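PDB 1E5D: Rubredoxin\:oxygen oxidoreductase from Desulfovibrio gigas, which catalyses the four-electron reduction of one dioxygen molecule to two water molecules, carrying a diiron centre and FMN. Local coordinates for residues E267-V272 with V371-V376; G339-S344 with K353-W358; R271-S276 with T387-I392; V255-D260 with E275-E280. One frame throughout, in Å; residues are numbered along the deposited sequence. Where two conformers were deposited one is given.

All four contacts lie in the flavodoxin-like part of the chain, and each joins buried, mostly apolar side chains. Interactions 1, 3 and 4 share helix 265-279: its start packs on strand 371-374, its middle on helix 379-400 and its end on strand 254-259. Interaction 2 sets helix 350-361 against the opposite face of the same sheet. A methionine tip carries interaction 1, close alanine and serine carbons interaction 3, an aromatic face interaction 4 and alanine with leucine interaction 2. Polar chemistry appears at the ends of the strands and on the solvent side of the helix: interactions 1 and 2 reach FMN, whereas interaction 4 has a salt-bridge network.

Interaction 1: residues E267-V272 with V371-V376. With FMN (flavin mononucleotide), chain C.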
# COMPACT_ATOMS: atom_id res chain seq x y z
N GLU A 267 5.64 17.05 1.75
CA GLU A 267 7.05 16.68 1.68
C GLU A 267 7.95 17.75 2.28
O GLU A 267 8.87 17.45 3.06
CB GLU A 267 7.47 16.37 0.25
CG GLU A 267 8.84 15.70 0.19
CD GLU A 267 9.52 15.83 -1.15
OE1 GLU A 267 8.81 15.88 -2.17
OE2 GLU A 267 10.77 15.87 -1.17
N LYS A 268 7.70 19.01 1.94
CA LYS A 268 8.42 20.16 2.46
C LYS A 268 8.35 20.24 3.99
O LYS A 268 9.35 20.44 4.67
CB LYS A 268 7.86 21.45 1.85
CG LYS A 268 8.23 21.60 0.38
CD LYS A 268 7.56 22.79 -0.27
CE LYS A 268 7.37 22.57 -1.76
NZ LYS A 268 7.37 23.87 -2.50
N MET A 269 7.14 20.07 4.52
CA MET A 269 6.97 19.96 5.96
C MET A 269 7.89 18.86 6.49
O MET A 269 8.63 19.06 7.45
CB MET A 269 5.50 19.70 6.27
CG MET A 269 4.58 20.79 5.70
SD MET A 269 2.83 20.40 5.92
CE MET A 269 2.67 20.52 7.69
N ALA A 270 7.88 17.69 5.84
CA ALA A 270 8.74 16.60 6.28
C ALA A 270 10.21 16.99 6.24
O ALA A 270 10.97 16.72 7.18
CB ALA A 270 8.52 15.36 5.43
N ARG A 271 10.62 17.62 5.15
CA ARG A 271 12.04 18.02 5.05
C ARG A 271 12.39 18.99 6.17
O ARG A 271 13.45 18.93 6.78
CB ARG A 271 12.34 18.63 3.69
CG ARG A 271 12.22 17.65 2.53
CD ARG A 271 12.39 18.39 1.21
NE ARG A 271 13.79 18.75 1.01
CZ ARG A 271 14.75 17.84 0.85
NH1 ARG A 271 14.46 16.54 0.87
NH2 ARG A 271 16.00 18.23 0.67
N VAL A 272 11.47 19.92 6.46
CA VAL A 272 11.76 20.86 7.54
C VAL A 272 11.90 20.12 8.86
O VAL A 272 12.85 20.35 9.61
CB VAL A 272 10.68 21.94 7.67
CG1 VAL A 272 10.73 22.54 9.07
CG2 VAL A 272 10.87 23.02 6.61
N VAL A 371 0.72 19.42 13.46
CA VAL A 371 0.77 20.59 12.61
C VAL A 371 0.06 20.31 11.28
O VAL A 371 0.40 19.41 10.53
CB VAL A 371 2.22 21.03 12.34
CG1 VAL A 371 2.26 22.21 11.38
CG2 VAL A 371 2.91 21.37 13.66
N LYS A 372 -0.97 21.10 11.01
CA LYS A 372 -1.66 21.01 9.73
C LYS A 372 -1.61 22.38 9.04
O LYS A 372 -1.66 23.42 9.67
CB LYS A 372 -3.09 20.54 9.91
CG LYS A 372 -4.11 21.61 10.26
CD LYS A 372 -5.16 21.09 11.22
CE LYS A 372 -6.57 21.42 10.77
NZ LYS A 372 -7.59 20.70 11.60
N VAL A 373 -1.49 22.35 7.72
CA VAL A 373 -1.34 23.55 6.91
C VAL A 373 -2.29 23.54 5.71
O VAL A 373 -2.38 22.52 5.02
CB VAL A 373 0.10 23.70 6.38
CG1 VAL A 373 0.20 24.92 5.49
CG2 VAL A 373 1.08 23.76 7.54
N LYS A 374 -2.96 24.65 5.47
CA LYS A 374 -3.80 24.73 4.27
C LYS A 374 -2.88 24.87 3.06
O LYS A 374 -2.17 25.86 2.90
CB LYS A 374 -4.79 25.88 4.33
CG LYS A 374 -5.79 25.91 3.19
CD LYS A 374 -7.20 26.22 3.67
CE LYS A 374 -7.64 27.61 3.27
NZ LYS A 374 -8.10 27.69 1.85
N ASN A 375 -2.90 23.86 2.20
CA ASN A 375 -2.07 23.91 1.00
C ASN A 375 -0.60 24.19 1.29
O ASN A 375 0.02 23.47 2.08
CB ASN A 375 -2.64 24.98 0.06
CG ASN A 375 -4.07 24.59 -0.30
OD1 ASN A 375 -4.99 25.40 -0.22
ND2 ASN A 375 -4.22 23.33 -0.69
N VAL A 376 -0.06 25.21 0.64
CA VAL A 376 1.38 25.44 0.62
C VAL A 376 1.85 26.24 1.82
O VAL A 376 1.45 27.37 2.05
CB VAL A 376 1.83 26.13 -0.68
CG1 VAL A 376 3.33 26.39 -0.65
CG2 VAL A 376 1.45 25.27 -1.87
N1 FMN C . -8.13 18.33 0.79
C2 FMN C . -9.09 18.25 1.70
O2 FMN C . -9.27 19.09 2.53
N3 FMN C . -9.97 17.13 1.75
C4 FMN C . -10.11 16.31 0.65
O4 FMN C . -10.86 15.35 0.75
C4A FMN C . -9.09 16.42 -0.38
N5 FMN C . -8.92 15.44 -1.29
C5A FMN C . -8.17 15.76 -2.40
C6 FMN C . -8.08 14.80 -3.43
C7 FMN C . -7.16 14.92 -4.44
C7M FMN C . -6.88 13.75 -5.35
C8 FMN C . -6.23 16.04 -4.44
C8M FMN C . -5.37 16.31 -5.65
C9 FMN C . -6.45 17.09 -3.54
C9A FMN C . -7.26 16.86 -2.42
N10 FMN C . -7.25 17.69 -1.26
C10 FMN C . -8.16 17.54 -0.30
C1' FMN C . -6.35 18.86 -1.28
C2' FMN C . -4.91 18.48 -0.84
O2' FMN C . -4.93 17.98 0.49
C3' FMN C . -4.11 19.76 -0.91
O3' FMN C . -3.80 19.96 -2.29
C4' FMN C . -2.80 19.64 -0.12
O4' FMN C . -2.05 20.86 -0.23
C5' FMN C . -2.03 18.47 -0.70
O5' FMN C . -0.67 18.32 0.07
P FMN C . 0.54 17.69 -0.60
O1P FMN C . 1.46 17.24 0.54
O2P FMN C . 0.19 16.71 -1.52
O3P FMN C . 1.25 18.71 -1.37
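Met269 spans the gap between helix 265-279 and strand 371-374 almost alone, its terminal methyl meeting Val371 and Val373. The chain leaves the helix with CG anti to the carbonyl carbon (chi1 -57°), runs on extended through chi2, and turns at chi3 (68°), which swings CE along the strand. There Met269 CE lies 3.6 Å from Val373 CG2, with Met269 SD passing the same methyl at 4.1 Å; the two side chains slide by each other in opposite directions. Val373 was modelled in two conformers and these distances belong to one of them, so the exact spacing is less certain. Further back, Met269 CE sits 3.8 Å from the backbone atom Val371 O and 4.1 Å from Val371 CG1. In the flavodoxin-like fold, strand 371-374 is an edge of the five-stranded parallel sheet, and helix 265-279 lies over one face of it, with Phe342 of the next strand also touching Met269. Past the strand end, Asn375 turns to the cofactor: Asn375 ND2 gives a weak hydrogen bond to FMN O4' at 3.3 Å. At the other end of that amide, OD1 is hydrogen-bonded to Ser112 OG of the second subunit.

Interaction 2: residues G339-S344 with K353-W358; sequences GGAFGS and KVLAEW. With FMN (flavin mononucleotide), chain C.
Ala341 and Leu355 meet through their CB atoms, 3.7 Å apart, where helix 353-358 runs nearly antiparallel to strand 339-344. The short segments approach to 7.7 Å between axes, at 164°, a close spacing that the small alanine side chain allows. Ala341 points toward the helix, and Ala341 CB also comes within 4.4 Å of Ala356 N. One residue on, Phe342 sends its ring to the far face of the sheet, and what it offers the helix is its carbonyl: Leu355 CD1 rests 3.7 Å from Phe342 O. Leucine reaches this spot with CG anti to its own carbonyl carbon (chi1 -67°) and chi2 extended, which lays CD1 along the strand beyond Ala341. Gly343 follows with a nearly fully extended backbone, one that leaves no room for a CB beside the preceding carbonyl oxygen. At Ser344 the strand reaches the flavin site. Ser344 OG stands anti to the backbone N (chi1 -169°) and accepts a hydrogen bond from FMN O4' at 3.0 Å; its own proton can go to Val373 O or Asn375 O, or be shared between them, linking the ribityl chain to strand 371-374 and the residue just after it. Strand 338-345, helix 350-361 and strand 371-374 form one beta-alpha-beta unit of the flavodoxin-like fold. Within it Leu355 also packs on Val309 of strand 306-310 and on Leu326 of helix 320-331, while on the other face of the sheet Phe342 lies against Thr266, Ala270 and Leu273 of helix 265-279.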
# COMPACT_ATOMS: atom_id res chain seq x y z
N GLY A 339 4.97 9.63 19.35
CA GLY A 339 4.32 9.90 18.08
C GLY A 339 4.30 11.38 17.74
O GLY A 339 4.52 12.23 18.59
N GLY A 340 4.03 11.64 16.47
CA GLY A 340 3.93 12.93 15.84
C GLY A 340 3.13 12.83 14.56
O GLY A 340 3.09 11.77 13.93
N ALA A 341 2.49 13.92 14.15
CA ALA A 341 1.72 13.91 12.91
C ALA A 341 1.71 15.29 12.25
O ALA A 341 1.85 16.34 12.87
CB ALA A 341 0.31 13.44 13.16
N PHE A 342 1.53 15.29 10.93
CA PHE A 342 1.52 16.57 10.23
C PHE A 342 0.93 16.37 8.85
O PHE A 342 0.74 15.25 8.39
CB PHE A 342 2.93 17.16 10.16
CG PHE A 342 3.89 16.32 9.34
CD1 PHE A 342 4.48 15.19 9.88
CD2 PHE A 342 4.21 16.68 8.03
CE1 PHE A 342 5.36 14.42 9.15
CE2 PHE A 342 5.10 15.91 7.30
CZ PHE A 342 5.68 14.78 7.85
N GLY A 343 0.63 17.47 8.15
CA GLY A 343 0.06 17.30 6.83
C GLY A 343 -0.51 18.59 6.28
O GLY A 343 -0.66 19.57 7.01
N SER A 344 -0.81 18.54 4.99
CA SER A 344 -1.43 19.64 4.28
C SER A 344 -2.83 19.20 3.86
O SER A 344 -3.06 18.01 3.66
CB SER A 344 -0.58 20.04 3.08
OG SER A 344 -1.01 21.25 2.51
N LYS A 353 -5.92 14.70 12.00
CA LYS A 353 -6.86 14.12 12.96
C LYS A 353 -6.72 12.60 12.96
O LYS A 353 -6.54 11.94 13.98
CB LYS A 353 -8.28 14.54 12.59
CG LYS A 353 -9.17 14.89 13.77
CD LYS A 353 -9.53 16.37 13.74
CE LYS A 353 -10.89 16.64 14.36
NZ LYS A 353 -11.66 17.69 13.64
N VAL A 354 -6.80 12.05 11.74
CA VAL A 354 -6.71 10.62 11.55
C VAL A 354 -5.35 10.05 11.94
O VAL A 354 -5.27 9.02 12.62
CB VAL A 354 -6.99 10.24 10.08
CG1 VAL A 354 -6.58 8.80 9.83
CG2 VAL A 354 -8.46 10.44 9.75
N LEU A 355 -4.28 10.72 11.53
CA LEU A 355 -2.96 10.21 11.91
C LEU A 355 -2.83 10.13 13.42
O LEU A 355 -2.35 9.14 13.97
CB LEU A 355 -1.87 11.09 11.29
CG LEU A 355 -1.82 10.99 9.75
CD1 LEU A 355 -0.88 12.02 9.16
CD2 LEU A 355 -1.43 9.57 9.36
N ALA A 356 -3.31 11.18 14.09
CA ALA A 356 -3.30 11.23 15.55
C ALA A 356 -4.05 10.05 16.14
O ALA A 356 -3.54 9.41 17.05
CB ALA A 356 -3.90 12.54 16.06
N GLU A 357 -5.23 9.74 15.62
CA GLU A 357 -5.98 8.59 16.15
C GLU A 357 -5.18 7.30 16.00
O GLU A 357 -5.25 6.41 16.85
CB GLU A 357 -7.32 8.46 15.44
CG GLU A 357 -8.39 7.69 16.19
CD GLU A 357 -9.75 8.34 16.12
OE1 GLU A 357 -10.05 9.01 15.10
OE2 GLU A 357 -10.54 8.19 17.08
N TRP A 358 -4.43 7.21 14.91
CA TRP A 358 -3.62 6.02 14.65
C TRP A 358 -2.50 5.92 15.68
O TRP A 358 -2.30 4.88 16.30
CB TRP A 358 -3.00 6.05 13.26
CG TRP A 358 -3.78 5.54 12.10
CD1 TRP A 358 -4.54 6.28 11.23
CD2 TRP A 358 -3.88 4.18 11.67
NE1 TRP A 358 -5.10 5.45 10.28
CE2 TRP A 358 -4.71 4.16 10.53
CE3 TRP A 358 -3.34 2.97 12.13
CZ2 TRP A 358 -5.02 2.98 9.86
CZ3 TRP A 358 -3.65 1.80 11.46
CH2 TRP A 358 -4.48 1.81 10.33
N1 FMN C . -8.13 18.33 0.79
C2 FMN C . -9.09 18.25 1.70
O2 FMN C . -9.27 19.09 2.53
N3 FMN C . -9.97 17.13 1.75
C4 FMN C . -10.11 16.31 0.65
O4 FMN C . -10.86 15.35 0.75
C4A FMN C . -9.09 16.42 -0.38
N5 FMN C . -8.92 15.44 -1.29
C5A FMN C . -8.17 15.76 -2.40
C6 FMN C . -8.08 14.80 -3.43
C7 FMN C . -7.16 14.92 -4.44
C7M FMN C . -6.88 13.75 -5.35
C8 FMN C . -6.23 16.04 -4.44
C8M FMN C . -5.37 16.31 -5.65
C9 FMN C . -6.45 17.09 -3.54
C9A FMN C . -7.26 16.86 -2.42
N10 FMN C . -7.25 17.69 -1.26
C10 FMN C . -8.16 17.54 -0.30
C1' FMN C . -6.35 18.86 -1.28
C2' FMN C . -4.91 18.48 -0.84
O2' FMN C . -4.93 17.98 0.49
C3' FMN C . -4.11 19.76 -0.91
O3' FMN C . -3.80 19.96 -2.29
C4' FMN C . -2.80 19.64 -0.12
O4' FMN C . -2.05 20.86 -0.23
C5' FMN C . -2.03 18.47 -0.70
O5' FMN C . -0.67 18.32 0.07
P FMN C . 0.54 17.69 -0.60
O1P FMN C . 1.46 17.24 0.54
O2P FMN C . 0.19 16.71 -1.52
O3P FMN C . 1.25 18.71 -1.37

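Interaction 3: residues R271-S276 with T387-I392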
# COMPACT_ATOMS: atom_id res chain seq x y z
N ARG A 271 10.62 17.62 5.15
CA ARG A 271 12.04 18.02 5.05
C ARG A 271 12.39 18.99 6.17
O ARG A 271 13.45 18.93 6.78
CB ARG A 271 12.34 18.63 3.69
CG ARG A 271 12.22 17.65 2.53
CD ARG A 271 12.39 18.39 1.21
NE ARG A 271 13.79 18.75 1.01
CZ ARG A 271 14.75 17.84 0.85
NH1 ARG A 271 14.46 16.54 0.87
NH2 ARG A 271 16.00 18.23 0.67
N VAL A 272 11.47 19.92 6.46
CA VAL A 272 11.76 20.86 7.54
C VAL A 272 11.90 20.12 8.86
O VAL A 272 12.85 20.35 9.61
CB VAL A 272 10.68 21.94 7.67
CG1 VAL A 272 10.73 22.54 9.07
CG2 VAL A 272 10.87 23.02 6.61
N LEU A 273 10.94 19.23 9.13
CA LEU A 273 10.98 18.43 10.35
C LEU A 273 12.33 17.74 10.47
O LEU A 273 12.94 17.76 11.54
CB LEU A 273 9.86 17.39 10.38
CG LEU A 273 8.50 17.90 10.86
CD1 LEU A 273 7.42 16.83 10.74
CD2 LEU A 273 8.58 18.40 12.29
N ALA A 274 12.78 17.14 9.36
CA ALA A 274 14.01 16.35 9.46
C ALA A 274 15.17 17.21 9.94
O ALA A 274 15.99 16.75 10.74
CB ALA A 274 14.32 15.70 8.12
N GLU A 275 15.21 18.45 9.47
CA GLU A 275 16.28 19.38 9.79
C GLU A 275 16.22 19.86 11.23
O GLU A 275 17.25 19.92 11.91
CB GLU A 275 16.24 20.60 8.86
CG GLU A 275 17.62 21.07 8.42
CD GLU A 275 18.44 20.04 7.67
OE1 GLU A 275 17.86 19.19 6.95
OE2 GLU A 275 19.68 20.06 7.79
N SER A 276 15.02 20.20 11.71
CA SER A 276 14.89 20.62 13.10
C SER A 276 15.31 19.49 14.03
O SER A 276 16.00 19.70 15.03
CB SER A 276 13.45 21.03 13.41
OG SER A 276 12.86 21.64 12.27
N THR A 387 8.97 24.10 16.11
CA THR A 387 8.42 24.04 17.45
C THR A 387 7.95 22.62 17.75
O THR A 387 8.26 22.05 18.80
CB THR A 387 7.23 25.01 17.60
OG1 THR A 387 7.72 26.35 17.61
CG2 THR A 387 6.51 24.79 18.92
N MET A 388 7.21 22.03 16.80
CA MET A 388 6.75 20.65 16.97
C MET A 388 7.92 19.70 17.20
O MET A 388 7.92 18.91 18.14
CB MET A 388 5.93 20.21 15.76
CG MET A 388 5.09 18.98 16.00
SD MET A 388 4.54 18.19 14.47
CE MET A 388 3.37 17.00 15.13
N ALA A 389 8.93 19.80 16.33
CA ALA A 389 10.15 19.03 16.43
C ALA A 389 10.84 19.23 17.78
O ALA A 389 11.42 18.30 18.34
CB ALA A 389 11.12 19.42 15.32
N GLN A 390 10.79 20.46 18.29
CA GLN A 390 11.42 20.74 19.58
C GLN A 390 10.66 20.12 20.73
O GLN A 390 11.27 19.55 21.65
CB GLN A 390 11.55 22.26 19.77
CG GLN A 390 12.92 22.74 19.29
CD GLN A 390 12.95 24.25 19.12
OE1 GLN A 390 12.04 24.94 19.57
NE2 GLN A 390 13.99 24.73 18.46
N THR A 391 9.34 20.19 20.70
CA THR A 391 8.55 19.53 21.74
C THR A 391 8.85 18.04 21.81
O THR A 391 9.22 17.48 22.84
CB THR A 391 7.05 19.75 21.49
OG1 THR A 391 6.81 21.16 21.49
CG2 THR A 391 6.20 19.13 22.59
N ILE A 392 8.67 17.36 20.67
CA ILE A 392 8.90 15.92 20.64
C ILE A 392 10.33 15.58 21.05
O ILE A 392 10.57 14.71 21.90
CB ILE A 392 8.57 15.35 19.25
CG1 ILE A 392 7.07 15.34 18.94
CG2 ILE A 392 9.17 13.96 19.09
CD1 ILE A 392 6.73 15.34 17.47
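This is a buried helix-to-helix contact, made where helix 265-279 and the C-terminal helix 379-400 pack side by side over one face of the parallel sheet in the flavodoxin-like fold. Ser276 and Ala389 mark the close approach, their CA atoms 6.0 Å apart. Such a distance needs small residues on both sides, and the two CB atoms are indeed only 3.4 Å from each other. Beside them stands Leu273. Its CB does not point at the partner helix, but with CG anti to the carbonyl carbon (chi1 -82°) the branch end comes nearer, and Leu273 CD2 touches Ala389 CB at 4.1 Å. Leu273 also touches Ile308 and Phe342 of the sheet, so one side chain meets both the partner helix and the strands. On the C-terminal helix, Ile392 packs on Ala306, Ile308 and Ile338 of the sheet. Met388 lies along the flank of the contact and packs on Ala368. The serine keeps its hydroxyl occupied within its own helix: Ser276 OG donates to Val272 O at 3.0 Å. That oxygen also takes the helical bond from Ser276 N, so it is gripped twice by one residue. In the partner helix Thr391 and Thr387 repeat the pattern, the carbonyl oxygen again taking both the backbone N-H and the hydroxyl of one residue. Thr391 OG1 donates to Thr387 O at 3.2 Å, approaching from above the carbonyl plane, 40° out of it.

Interaction 4: residues V255-D260 with E275-E280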
# COMPACT_ATOMS: atom_id res chain seq x y z
N VAL A 255 14.88 9.47 15.15
CA VAL A 255 13.54 9.87 14.72
C VAL A 255 13.34 9.38 13.29
O VAL A 255 14.15 9.62 12.40
CB VAL A 255 13.34 11.39 14.84
CG1 VAL A 255 11.95 11.81 14.38
CG2 VAL A 255 13.57 11.87 16.26
N VAL A 256 12.25 8.66 13.08
CA VAL A 256 11.80 8.18 11.79
C VAL A 256 10.59 9.02 11.38
O VAL A 256 9.55 9.02 12.03
CB VAL A 256 11.37 6.71 11.82
CG1 VAL A 256 10.63 6.37 10.52
CG2 VAL A 256 12.56 5.79 12.02
N ILE A 257 10.75 9.72 10.27
CA ILE A 257 9.65 10.48 9.68
C ILE A 257 9.18 9.77 8.42
O ILE A 257 9.95 9.53 7.48
CB ILE A 257 10.09 11.90 9.33
CG1 ILE A 257 10.57 12.73 10.52
CG2 ILE A 257 8.99 12.62 8.57
CD1 ILE A 257 11.44 13.91 10.14
N PHE A 258 7.91 9.38 8.35
CA PHE A 258 7.45 8.78 7.09
C PHE A 258 6.18 9.50 6.68
O PHE A 258 5.35 9.91 7.49
CB PHE A 258 7.30 7.28 7.20
CG PHE A 258 6.11 6.66 7.88
CD1 PHE A 258 4.93 6.46 7.19
CD2 PHE A 258 6.16 6.26 9.20
CE1 PHE A 258 3.83 5.86 7.78
CE2 PHE A 258 5.06 5.67 9.80
CZ PHE A 258 3.88 5.46 9.10
N TYR A 259 6.06 9.68 5.38
CA TYR A 259 5.02 10.49 4.78
C TYR A 259 4.76 9.98 3.37
O TYR A 259 5.56 9.22 2.82
CB TYR A 259 5.46 11.98 4.73
CG TYR A 259 6.41 12.19 3.56
CD1 TYR A 259 7.71 11.71 3.63
CD2 TYR A 259 6.02 12.84 2.39
CE1 TYR A 259 8.60 11.89 2.58
CE2 TYR A 259 6.89 13.01 1.34
CZ TYR A 259 8.19 12.53 1.43
OH TYR A 259 9.04 12.72 0.37
N ASP A 260 3.68 10.48 2.80
CA ASP A 260 3.44 10.45 1.37
C ASP A 260 2.86 11.81 1.00
O ASP A 260 2.49 12.60 1.87
CB ASP A 260 2.54 9.30 0.95
CG ASP A 260 2.70 8.96 -0.52
OD1 ASP A 260 3.46 9.67 -1.22
OD2 ASP A 260 2.07 7.99 -0.98
N GLU A 275 15.21 18.45 9.47
CA GLU A 275 16.28 19.38 9.79
C GLU A 275 16.22 19.86 11.23
O GLU A 275 17.25 19.92 11.91
CB GLU A 275 16.24 20.60 8.86
CG GLU A 275 17.62 21.07 8.42
CD GLU A 275 18.44 20.04 7.67
OE1 GLU A 275 17.86 19.19 6.95
OE2 GLU A 275 19.68 20.06 7.79
N SER A 276 15.02 20.20 11.71
CA SER A 276 14.89 20.62 13.10
C SER A 276 15.31 19.49 14.03
O SER A 276 16.00 19.70 15.03
CB SER A 276 13.45 21.03 13.41
OG SER A 276 12.86 21.64 12.27
N PHE A 277 14.90 18.26 13.70
CA PHE A 277 15.22 17.18 14.63
C PHE A 277 16.73 17.02 14.71
O PHE A 277 17.31 16.78 15.78
CB PHE A 277 14.54 15.88 14.21
CG PHE A 277 13.13 15.73 14.75
CD1 PHE A 277 12.89 15.65 16.11
CD2 PHE A 277 12.05 15.67 13.88
CE1 PHE A 277 11.61 15.50 16.60
CE2 PHE A 277 10.76 15.52 14.37
CZ PHE A 277 10.54 15.44 15.73
N ARG A 278 17.36 17.15 13.54
CA ARG A 278 18.83 17.06 13.54
C ARG A 278 19.38 18.14 14.48
O ARG A 278 20.22 17.86 15.33
CB ARG A 278 19.37 17.17 12.12
CG ARG A 278 20.86 17.39 11.96
CD ARG A 278 21.20 18.01 10.61
NE ARG A 278 20.57 19.32 10.47
CZ ARG A 278 21.17 20.50 10.40
NH1 ARG A 278 22.49 20.59 10.46
NH2 ARG A 278 20.45 21.61 10.27
N ASP A 279 18.85 19.35 14.31
CA ASP A 279 19.24 20.51 15.11
C ASP A 279 19.15 20.21 16.60
O ASP A 279 20.00 20.66 17.36
CB ASP A 279 18.36 21.71 14.79
CG ASP A 279 19.01 22.67 13.81
OD1 ASP A 279 20.25 22.73 13.75
OD2 ASP A 279 18.26 23.37 13.09
N GLU A 280 18.13 19.45 16.98
CA GLU A 280 17.95 19.02 18.35
C GLU A 280 18.86 17.85 18.71
O GLU A 280 18.71 17.21 19.74
CB GLU A 280 16.49 18.61 18.58
CG GLU A 280 15.51 19.76 18.38
CD GLU A 280 15.83 20.96 19.26
OE1 GLU A 280 15.88 20.77 20.50
OE2 GLU A 280 16.02 22.07 18.72
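Val255 and Phe277 stand opposite each other, CA atoms 7.5 Å apart, where strand 254-259 passes beneath the last turn of helix 265-279. The helical bonds hold to the end, with Asp279 N to Glu275 O at 2.9 Å, and Glu280 is the first residue to leave helical angles. Within this contact the helix reaches the strand through one ring. Phe277, with CG anti to its carbonyl carbon (chi1 -87°), lays a face over Val255. Val255 CG1 sits 3.9 Å from the centroid of the Phe277 ring and only 11° off the normal, a CH-pi contact, while Val255 CG2 lies over the same face, 3.8 Å from Phe277 CD1. Strand 254-259, helix 265-279 and strand 283-288 make up the first beta-alpha-beta unit of the flavodoxin-like fold; as in flavodoxins generally, the loop between this strand and helix holds the FMN phosphate, at the far end from the phenylalanine. Two residues along the strand, Ile257 CD1 comes obliquely to the ring, 4.2 Å from Phe277 CD2, and its side chain also touches Leu273 and Ala274. Val284 of the neighbouring strand and Ile392 of the C-terminal helix pack on Phe277 as well. On the exposed side of the helix, Arg278 NE forms a salt bridge with Glu275 OE2 at 2.9 Å; a long one pairs Arg278 NH2 with Asp279 OD1 by charge alone, the oxygen lying well out of the guanidinium plane.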